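Local coordinates for retropepsin-like aspartic endopeptidase domain-containing protein (Legionella pneumophila subsp. pneumophila str. Philadelphia 1, PDB 2PMA) that is of unknown function but is probably a retropepsin-like aspartic peptidase, related to putative ATP-dependent zinc proteases, at residues Thr39-Lys44 with Ser61-Tyr66; Pro47-Thr52 with Lys90-Leu95. All blocks are in the same frame, centred on the assembly; numbering follows the deposited sequence.

Interaction 1 (Thr39-Lys44 with Ser61-Tyr66); sequences TEIEKK and SFEGEY. With FMT (formic acid), chain F.
The carboxylate of Glu63 has two cationic partners: OE2 forms a salt bridge with Arg50 NE of the strand between the segments, and OE1 a long one with Lys43 NZ, at 3.6 Å. Lys43 runs out almost fully stretched, and its last torsion (chi4 -67°) turns the ammonium aside from OE1; the exact placing of the lysine end is doubtful, and the pair counts only as a long bridge. Beside it the CD1 methyl of Ile41 comes up to the same carboxylate, 3.6 Å from Glu63 OE2, crossing it at about a right angle and giving it an apolar flank. On the other face of the sheet Glu40 meets Tyr66. The Glu40 carboxylate comes to the edge of the phenol ring, OE1 lying 3.6 Å from Tyr66 CD1, and its plane is turned 71° from that of the ring; this is van der Waals contact with ring C-H groups. Past the contact, Glu65 N donates a nearly straight hydrogen bond of 3.0 Å to O2 of a formic acid molecule, probably from the crystallisation liquor. Both segments flank strand 46-55, which pairs antiparallel with each: Ile41 bonds through its backbone to Tyr48, and Gly64 to Leu49. Only side chains reach over this middle strand, and the 77° between segments 39-43 and 61-66 records how strongly the sheet twists at this surface corner.

Interaction 2 (Pro47-Thr52 with Lys90-Leu95); sequences PYLRFT and KRPVVL
Val94 holds CG1 anti to its carbonyl carbon (chi1 -64°), which splits its two methyls between Leu49 and Phe51. CG1 faces Leu49, lying 3.7 Å from Leu49 CD1 and also brushing CB and CG of that leucine. CG2 goes to Phe51, whose CG stands between its own backbone N and carbonyl carbon (chi1 59°); the two side chains meet from opposite directions, and the methyl approaches the ring obliquely, 4.0 Å from Phe51 CE1. Leu49 CD1 has a second partner in the ring of Pro92: it lies 3.5 Å from Pro92 CB, with Pro92 CG close behind, the leucine crossing the ring at about a right angle. One methyl thus touches both a proline and a valine two residues apart on the same strand. In the curled, mixed sheet of this probable retropepsin-like fold, strands 46-55 and 90-100 are both antiparallel partners of strand 58-71, yet their segments cross at 98°. The sheet therefore curls over on itself, and the residues meeting here, all buried, form apolar packing on its inner side. Tyr66 of strand 58-71 fills in beside Leu49 and Pro92, while strand 103-112 adds Leu111 against Phe51 and Val109 against Val94. Next to the contact, Pro92 CD lies 3.2 Å above the centre of the Arg91 guanidinium plane, and Arg91 NE is hydrogen-bonded to Leu111 O.

In the fold
Interactions 1 and 2 lie about 7 Å apart, centre to centre, on the same side of the chain's centre and in one mixed sheet. Their segments alternate along the chain: 39-44, 47-52, 61-66, then 90-95. Across the sheet, strands 31-43, 46-55, 58-71 and 90-100 are successive antiparallel neighbours, so each interaction skips one strand, and the strand it skips carries a segment of the other. Backbone pairing joins them, with Thr39 O 2.8 Å from Arg50 N, and a tyrosine of interaction 1 packs into interaction 2. Together they follow the sheet's curl from an exposed, charged margin into the apolar interior.

Interaction 1 (Thr39-Lys44 with Ser61-Tyr66)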
ATOM      1  N   THR A  39     -12.049  -6.856  -9.151  1.00 28.84           N
ATOM      2  CA  THR A  39     -13.225  -7.737  -9.172  0.50 30.14           C
ATOM      3  C   THR A  39     -13.493  -8.281  -7.768  1.00 30.75           C
ATOM      4  O   THR A  39     -12.553  -8.584  -7.038  1.00 29.98           O
ATOM      5  CB  THR A  39     -13.043  -8.938 -10.159  0.50 30.79           C
ATOM      6  OG1 THR A  39     -12.104  -9.876  -9.615  0.50 34.52           O
ATOM      7  CG2 THR A  39     -12.524  -8.460 -11.531  0.50 29.42           C
ATOM      8  N   GLU A  40     -14.758  -8.407  -7.386  1.00 30.56           N
ATOM      9  CA  GLU A  40     -15.076  -8.917  -6.047  1.00 31.01           C
ATOM     10  C   GLU A  40     -15.323 -10.419  -6.160  1.00 31.96           C
ATOM     11  O   GLU A  40     -15.983 -10.881  -7.116  1.00 30.98           O
ATOM     12  CB  GLU A  40     -16.314  -8.202  -5.496  1.00 32.45           C
ATOM     13  CG  GLU A  40     -16.689  -8.645  -4.081  1.00 33.18           C
ATOM     14  CD  GLU A  40     -17.729  -7.762  -3.384  1.00 35.17           C
ATOM     15  OE1 GLU A  40     -17.900  -7.960  -2.169  1.00 39.78           O
ATOM     16  OE2 GLU A  40     -18.372  -6.888  -4.024  1.00 40.94           O
ATOM     17  N   ILE A  41     -14.767 -11.186  -5.226  1.00 30.95           N
ATOM     18  CA  ILE A  41     -15.027 -12.613  -5.127  1.00 33.29           C
ATOM     19  C   ILE A  41     -15.397 -12.920  -3.680  1.00 34.62           C
ATOM     20  O   ILE A  41     -15.159 -12.110  -2.804  1.00 33.01           O
ATOM     21  CB  ILE A  41     -13.810 -13.444  -5.573  1.00 33.02           C
ATOM     22  CG1 ILE A  41     -12.604 -13.120  -4.701  1.00 34.00           C
ATOM     23  CG2 ILE A  41     -13.504 -13.204  -7.067  1.00 36.65           C
ATOM     24  CD1 ILE A  41     -11.425 -14.054  -4.910  1.00 38.84           C
ATOM     25  N   GLU A  42     -15.992 -14.081  -3.442  1.00 36.04           N
ATOM     26  CA  GLU A  42     -16.258 -14.514  -2.072  1.00 38.86           C
ATOM     27  C   GLU A  42     -15.505 -15.800  -1.814  1.00 39.27           C
ATOM     28  O   GLU A  42     -15.565 -16.728  -2.627  1.00 39.97           O
ATOM     29  CB  GLU A  42     -17.759 -14.723  -1.841  1.00 39.98           C
ATOM     30  CG  GLU A  42     -18.388 -13.715  -0.869  1.00 45.30           C
ATOM     31  CD  GLU A  42     -18.796 -12.391  -1.525  1.00 52.34           C
ATOM     32  OE1 GLU A  42     -18.520 -12.181  -2.732  1.00 56.63           O
ATOM     33  OE2 GLU A  42     -19.406 -11.554  -0.821  1.00 55.00           O
ATOM     34  N   LYS A  43     -14.752 -15.835  -0.719  1.00 39.22           N
ATOM     35  CA  LYS A  43     -14.144 -17.056  -0.251  1.00 39.32           C
ATOM     36  C   LYS A  43     -14.837 -17.409   1.073  1.00 39.22           C
ATOM     37  O   LYS A  43     -14.680 -16.725   2.079  1.00 37.64           O
ATOM     38  CB  LYS A  43     -12.636 -16.865  -0.083  1.00 40.37           C
ATOM     39  CG  LYS A  43     -11.925 -16.476  -1.399  1.00 41.77           C
ATOM     40  CD  LYS A  43     -10.484 -16.061  -1.125  1.00 45.95           C
ATOM     41  CE  LYS A  43      -9.618 -16.258  -2.345  1.00 48.22           C
ATOM     42  NZ  LYS A  43      -9.460 -17.701  -2.668  1.00 52.18           N
ATOM     43  N   LYS A  44     -15.662 -18.448   1.039  1.00 38.80           N
ATOM     44  CA  LYS A  44     -16.386 -18.900   2.231  1.00 38.81           C
ATOM     45  C   LYS A  44     -17.210 -17.789   2.879  1.00 37.54           C
ATOM     46  O   LYS A  44     -17.232 -17.633   4.110  1.00 37.51           O
ATOM     47  CB  LYS A  44     -15.423 -19.539   3.242  1.00 39.40           C
ATOM     48  CG  LYS A  44     -14.737 -20.785   2.690  1.00 43.00           C
ATOM     49  CD  LYS A  44     -14.572 -21.853   3.770  1.00 46.79           C
ATOM     50  CE  LYS A  44     -13.725 -23.018   3.248  1.00 49.52           C
ATOM     51  NZ  LYS A  44     -12.752 -23.501   4.282  1.00 50.81           N
ATOM     52  N   SER A  61      -0.921  -9.650 -10.119  1.00 23.56           N
ATOM     53  CA  SER A  61      -2.281  -9.879  -9.635  1.00 25.92           C
ATOM     54  C   SER A  61      -2.248 -10.217  -8.135  1.00 25.74           C
ATOM     55  O   SER A  61      -1.369 -11.016  -7.669  1.00 24.43           O
ATOM     56  CB  SER A  61      -2.928 -10.997 -10.466  1.00 28.05           C
ATOM     57  OG  SER A  61      -4.295 -11.147 -10.081  1.00 33.72           O
ATOM     58  N   PHE A  62      -3.168  -9.601  -7.378  1.00 24.90           N
ATOM     59  CA  PHE A  62      -3.283  -9.871  -5.954  1.00 25.54           C
ATOM     60  C   PHE A  62      -4.729 -10.194  -5.594  1.00 26.20           C
ATOM     61  O   PHE A  62      -5.655  -9.818  -6.322  1.00 25.52           O
ATOM     62  CB  PHE A  62      -2.903  -8.605  -5.179  1.00 24.90           C
ATOM     63  CG  PHE A  62      -1.460  -8.228  -5.294  1.00 25.02           C
ATOM     64  CD1 PHE A  62      -0.565  -8.631  -4.301  1.00 25.48           C
ATOM     65  CD2 PHE A  62      -0.995  -7.495  -6.386  1.00 23.11           C
ATOM     66  CE1 PHE A  62       0.803  -8.320  -4.380  1.00 26.31           C
ATOM     67  CE2 PHE A  62       0.361  -7.145  -6.469  1.00 25.41           C
ATOM     68  CZ  PHE A  62       1.270  -7.564  -5.451  1.00 25.33           C
ATOM     69  N   GLU A  63      -4.917 -10.834  -4.436  1.00 26.78           N
ATOM     70  CA  GLU A  63      -6.255 -10.862  -3.809  1.00 29.14           C
ATOM     71  C   GLU A  63      -6.083 -10.329  -2.383  1.00 28.38           C
ATOM     72  O   GLU A  63      -5.053 -10.592  -1.708  1.00 28.68           O
ATOM     73  CB  GLU A  63      -6.845 -12.269  -3.799  1.00 29.77           C
ATOM     74  CG  GLU A  63      -7.006 -12.850  -5.230  1.00 33.65           C
ATOM     75  CD  GLU A  63      -7.763 -14.183  -5.257  1.00 35.89           C
ATOM     76  OE1 GLU A  63      -7.917 -14.772  -4.177  1.00 41.45           O
ATOM     77  OE2 GLU A  63      -8.186 -14.614  -6.370  1.00 44.26           O
ATOM     78  N   GLY A  64      -7.052  -9.566  -1.922  1.00 26.38           N
ATOM     79  CA  GLY A  64      -6.981  -9.026  -0.562  1.00 25.83           C
ATOM     80  C   GLY A  64      -8.368  -9.004   0.051  1.00 25.07           C
ATOM     81  O   GLY A  64      -9.343  -8.799  -0.657  1.00 24.40           O
ATOM     82  N   GLU A  65      -8.435  -9.204   1.366  1.00 25.09           N
ATOM     83  CA  GLU A  65      -9.696  -9.139   2.086  1.00 24.84           C
ATOM     84  C   GLU A  65     -10.304  -7.762   1.878  1.00 24.45           C
ATOM     85  O   GLU A  65      -9.614  -6.770   2.030  1.00 24.25           O
ATOM     86  CB  GLU A  65      -9.437  -9.360   3.577  1.00 26.15           C
ATOM     87  CG  GLU A  65      -9.045 -10.784   3.891  1.00 29.91           C
ATOM     88  CD  GLU A  65      -8.559 -10.889   5.324  1.00 32.59           C
ATOM     89  OE1 GLU A  65      -7.345 -11.060   5.514  1.00 34.44           O
ATOM     90  OE2 GLU A  65      -9.405 -10.721   6.222  1.00 31.64           O
ATOM     91  N   TYR A  66     -11.606  -7.702   1.580  1.00 24.85           N
ATOM     92  CA  TYR A  66     -12.292  -6.451   1.256  1.00 26.23           C
ATOM     93  C   TYR A  66     -12.894  -5.969   2.566  1.00 27.36           C
ATOM     94  O   TYR A  66     -13.850  -6.596   3.103  1.00 27.53           O
ATOM     95  CB  TYR A  66     -13.392  -6.742   0.224  1.00 26.78           C
ATOM     96  CG  TYR A  66     -14.116  -5.548  -0.411  1.00 28.41           C
ATOM     97  CD1 TYR A  66     -15.164  -5.776  -1.331  1.00 29.18           C
ATOM     98  CD2 TYR A  66     -13.777  -4.224  -0.118  1.00 27.19           C
ATOM     99  CE1 TYR A  66     -15.844  -4.688  -1.959  1.00 31.43           C
ATOM    100  CE2 TYR A  66     -14.480  -3.123  -0.711  1.00 25.60           C
ATOM    101  CZ  TYR A  66     -15.493  -3.378  -1.628  1.00 30.35           C
ATOM    102  OH  TYR A  66     -16.157  -2.318  -2.233  1.00 31.66           O
TER
HETATM  103  C   FMT F 302      -4.840 -10.663   2.954  1.00 38.18           C
HETATM  104  O1  FMT F 302      -4.580 -11.030   4.153  1.00 40.43           O
HETATM  105  O2  FMT F 302      -5.865 -10.035   2.581  1.00 31.80           O

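Interaction 2 (Pro47-Thr52 with Lys90-Leu95)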
ATOM      1  N   PRO A  47     -15.773 -11.527   1.596  1.00 29.07           N
ATOM      2  CA  PRO A  47     -15.448 -10.813   0.372  1.00 28.39           C
ATOM      3  C   PRO A  47     -13.949 -10.510   0.260  1.00 26.74           C
ATOM      4  O   PRO A  47     -13.303 -10.084   1.237  1.00 26.28           O
ATOM      5  CB  PRO A  47     -16.255  -9.510   0.475  1.00 28.09           C
ATOM      6  CG  PRO A  47     -16.407  -9.267   1.914  1.00 31.58           C
ATOM      7  CD  PRO A  47     -16.448 -10.650   2.583  1.00 30.11           C
ATOM      8  N   TYR A  48     -13.437 -10.751  -0.943  1.00 26.38           N
ATOM      9  CA  TYR A  48     -12.075 -10.424  -1.304  1.00 26.15           C
ATOM     10  C   TYR A  48     -12.215  -9.615  -2.573  1.00 25.43           C
ATOM     11  O   TYR A  48     -13.205  -9.805  -3.341  1.00 26.13           O
ATOM     12  CB  TYR A  48     -11.272 -11.709  -1.631  1.00 27.22           C
ATOM     13  CG  TYR A  48     -10.733 -12.389  -0.399  1.00 28.72           C
ATOM     14  CD1 TYR A  48      -9.374 -12.340  -0.098  1.00 29.37           C
ATOM     15  CD2 TYR A  48     -11.595 -13.061   0.487  1.00 32.57           C
ATOM     16  CE1 TYR A  48      -8.859 -12.956   1.057  1.00 30.77           C
ATOM     17  CE2 TYR A  48     -11.090 -13.669   1.649  1.00 31.54           C
ATOM     18  CZ  TYR A  48      -9.725 -13.607   1.915  1.00 31.37           C
ATOM     19  OH  TYR A  48      -9.233 -14.205   3.066  1.00 34.21           O
ATOM     20  N   LEU A  49     -11.214  -8.774  -2.845  1.00 24.60           N
ATOM     21  CA  LEU A  49     -11.076  -8.182  -4.176  1.00 24.56           C
ATOM     22  C   LEU A  49      -9.836  -8.760  -4.851  1.00 25.19           C
ATOM     23  O   LEU A  49      -8.779  -8.925  -4.205  1.00 25.51           O
ATOM     24  CB  LEU A  49     -10.920  -6.664  -4.054  1.00 26.52           C
ATOM     25  CG  LEU A  49     -12.088  -5.896  -3.431  1.00 26.64           C
ATOM     26  CD1 LEU A  49     -11.782  -4.443  -3.609  1.00 28.57           C
ATOM     27  CD2 LEU A  49     -13.430  -6.227  -4.154  1.00 27.29           C
ATOM     28  N   ARG A  50      -9.983  -9.111  -6.119  1.00 24.28           N
ATOM     29  CA  ARG A  50      -8.833  -9.431  -6.971  1.00 26.60           C
ATOM     30  C   ARG A  50      -8.527  -8.152  -7.722  1.00 25.32           C
ATOM     31  O   ARG A  50      -9.444  -7.452  -8.188  1.00 26.57           O
ATOM     32  CB  ARG A  50      -9.206 -10.532  -7.957  1.00 26.63           C
ATOM     33  CG  ARG A  50      -8.082 -11.000  -8.859  1.00 32.19           C
ATOM     34  CD  ARG A  50      -8.630 -12.057  -9.871  1.00 34.52           C
ATOM     35  NE  ARG A  50      -8.998 -13.292  -9.165  1.00 46.99           N
ATOM     36  CZ  ARG A  50     -10.022 -14.087  -9.479  1.00 52.27           C
ATOM     37  NH1 ARG A  50     -10.841 -13.783 -10.494  1.00 55.64           N
ATOM     38  NH2 ARG A  50     -10.241 -15.193  -8.766  1.00 54.44           N
ATOM     39  N   PHE A  51      -7.246  -7.825  -7.832  1.00 25.09           N
ATOM     40  CA  PHE A  51      -6.865  -6.611  -8.513  1.00 24.79           C
ATOM     41  C   PHE A  51      -5.472  -6.738  -9.101  1.00 25.64           C
ATOM     42  O   PHE A  51      -4.665  -7.598  -8.663  1.00 25.28           O
ATOM     43  CB  PHE A  51      -6.932  -5.406  -7.523  1.00 23.96           C
ATOM     44  CG  PHE A  51      -6.029  -5.535  -6.302  1.00 26.51           C
ATOM     45  CD1 PHE A  51      -6.469  -6.196  -5.131  1.00 27.01           C
ATOM     46  CD2 PHE A  51      -4.747  -4.968  -6.314  1.00 27.26           C
ATOM     47  CE1 PHE A  51      -5.655  -6.297  -3.999  1.00 28.68           C
ATOM     48  CE2 PHE A  51      -3.910  -5.067  -5.212  1.00 26.81           C
ATOM     49  CZ  PHE A  51      -4.353  -5.721  -4.023  1.00 26.95           C
ATOM     50  N   THR A  52      -5.201  -5.874 -10.066  1.00 24.91           N
ATOM     51  CA  THR A  52      -3.885  -5.847 -10.721  1.00 25.46           C
ATOM     52  C   THR A  52      -3.141  -4.604 -10.285  1.00 27.26           C
ATOM     53  O   THR A  52      -3.686  -3.453 -10.318  1.00 28.89           O
ATOM     54  CB  THR A  52      -4.120  -5.957 -12.250  1.00 27.30           C
ATOM     55  OG1 THR A  52      -4.678  -7.250 -12.498  1.00 27.22           O
ATOM     56  CG2 THR A  52      -2.821  -5.800 -13.068  1.00 27.54           C
ATOM     57  N   LYS A  90     -15.784   7.235  -3.670  1.00 24.43           N
ATOM     58  CA  LYS A  90     -15.525   6.131  -2.718  1.00 24.09           C
ATOM     59  C   LYS A  90     -14.656   5.106  -3.392  1.00 23.31           C
ATOM     60  O   LYS A  90     -14.951   4.738  -4.528  1.00 20.72           O
ATOM     61  CB  LYS A  90     -16.839   5.464  -2.292  1.00 25.05           C
ATOM     62  CG  LYS A  90     -17.643   6.347  -1.328  1.00 31.16           C
ATOM     63  CD  LYS A  90     -18.917   5.639  -0.857  1.00 37.62           C
ATOM     64  CE  LYS A  90     -19.028   5.837   0.672  1.00 42.90           C
ATOM     65  NZ  LYS A  90     -20.240   5.214   1.334  1.00 47.48           N
ATOM     66  N   ARG A  91     -13.610   4.647  -2.689  1.00 21.61           N
ATOM     67  CA  ARG A  91     -12.749   3.577  -3.184  1.00 21.26           C
ATOM     68  C   ARG A  91     -12.712   2.437  -2.165  1.00 21.56           C
ATOM     69  O   ARG A  91     -12.987   2.662  -0.940  1.00 21.68           O
ATOM     70  CB  ARG A  91     -11.335   4.094  -3.433  1.00 22.10           C
ATOM     71  CG  ARG A  91     -11.261   5.185  -4.600  1.00 23.24           C
ATOM     72  CD  ARG A  91     -11.812   4.712  -5.961  1.00 20.63           C
ATOM     73  NE  ARG A  91     -11.207   3.429  -6.341  1.00 21.22           N
ATOM     74  CZ  ARG A  91     -11.860   2.457  -6.966  1.00 25.12           C
ATOM     75  NH1 ARG A  91     -11.236   1.317  -7.214  1.00 25.53           N
ATOM     76  NH2 ARG A  91     -13.150   2.619  -7.320  1.00 23.21           N
ATOM     77  N   PRO A  92     -12.419   1.217  -2.653  1.00 22.38           N
ATOM     78  CA  PRO A  92     -12.437   0.081  -1.765  1.00 21.83           C
ATOM     79  C   PRO A  92     -11.132   0.012  -0.968  1.00 22.82           C
ATOM     80  O   PRO A  92     -10.049   0.418  -1.452  1.00 21.83           O
ATOM     81  CB  PRO A  92     -12.619  -1.106  -2.739  1.00 21.95           C
ATOM     82  CG  PRO A  92     -11.859  -0.674  -4.015  1.00 23.61           C
ATOM     83  CD  PRO A  92     -12.070   0.851  -4.045  1.00 21.55           C
ATOM     84  N   VAL A  93     -11.243  -0.567   0.223  1.00 23.65           N
ATOM     85  CA  VAL A  93     -10.096  -0.774   1.083  1.00 23.60           C
ATOM     86  C   VAL A  93      -9.863  -2.265   1.239  1.00 23.35           C
ATOM     87  O   VAL A  93     -10.795  -3.016   1.568  1.00 23.36           O
ATOM     88  CB  VAL A  93     -10.389  -0.248   2.480  1.00 24.45           C
ATOM     89  CG1 VAL A  93      -9.139  -0.435   3.371  1.00 23.92           C
ATOM     90  CG2 VAL A  93     -10.863   1.225   2.445  1.00 25.68           C
ATOM     91  N   VAL A  94      -8.622  -2.699   1.039  1.00 23.53           N
ATOM     92  CA  VAL A  94      -8.265  -4.134   1.175  1.00 23.42           C
ATOM     93  C   VAL A  94      -7.098  -4.270   2.137  1.00 24.73           C
ATOM     94  O   VAL A  94      -6.388  -3.294   2.396  1.00 23.67           O
ATOM     95  CB  VAL A  94      -7.844  -4.792  -0.186  1.00 25.25           C
ATOM     96  CG1 VAL A  94      -9.046  -4.764  -1.137  1.00 25.01           C
ATOM     97  CG2 VAL A  94      -6.595  -4.093  -0.813  1.00 26.13           C
ATOM     98  N   LEU A  95      -6.865  -5.490   2.623  1.00 23.48           N
ATOM     99  CA  LEU A  95      -5.712  -5.752   3.462  1.00 24.71           C
ATOM    100  C   LEU A  95      -4.589  -6.254   2.551  1.00 25.24           C
ATOM    101  O   LEU A  95      -4.826  -7.130   1.677  1.00 27.14           O
ATOM    102  CB  LEU A  95      -6.053  -6.855   4.463  1.00 24.70           C
ATOM    103  CG  LEU A  95      -7.101  -6.472   5.511  1.00 26.66           C
ATOM    104  CD1 LEU A  95      -7.233  -7.614   6.522  1.00 27.85           C
ATOM    105  CD2 LEU A  95      -6.708  -5.166   6.188  1.00 28.78           C
TER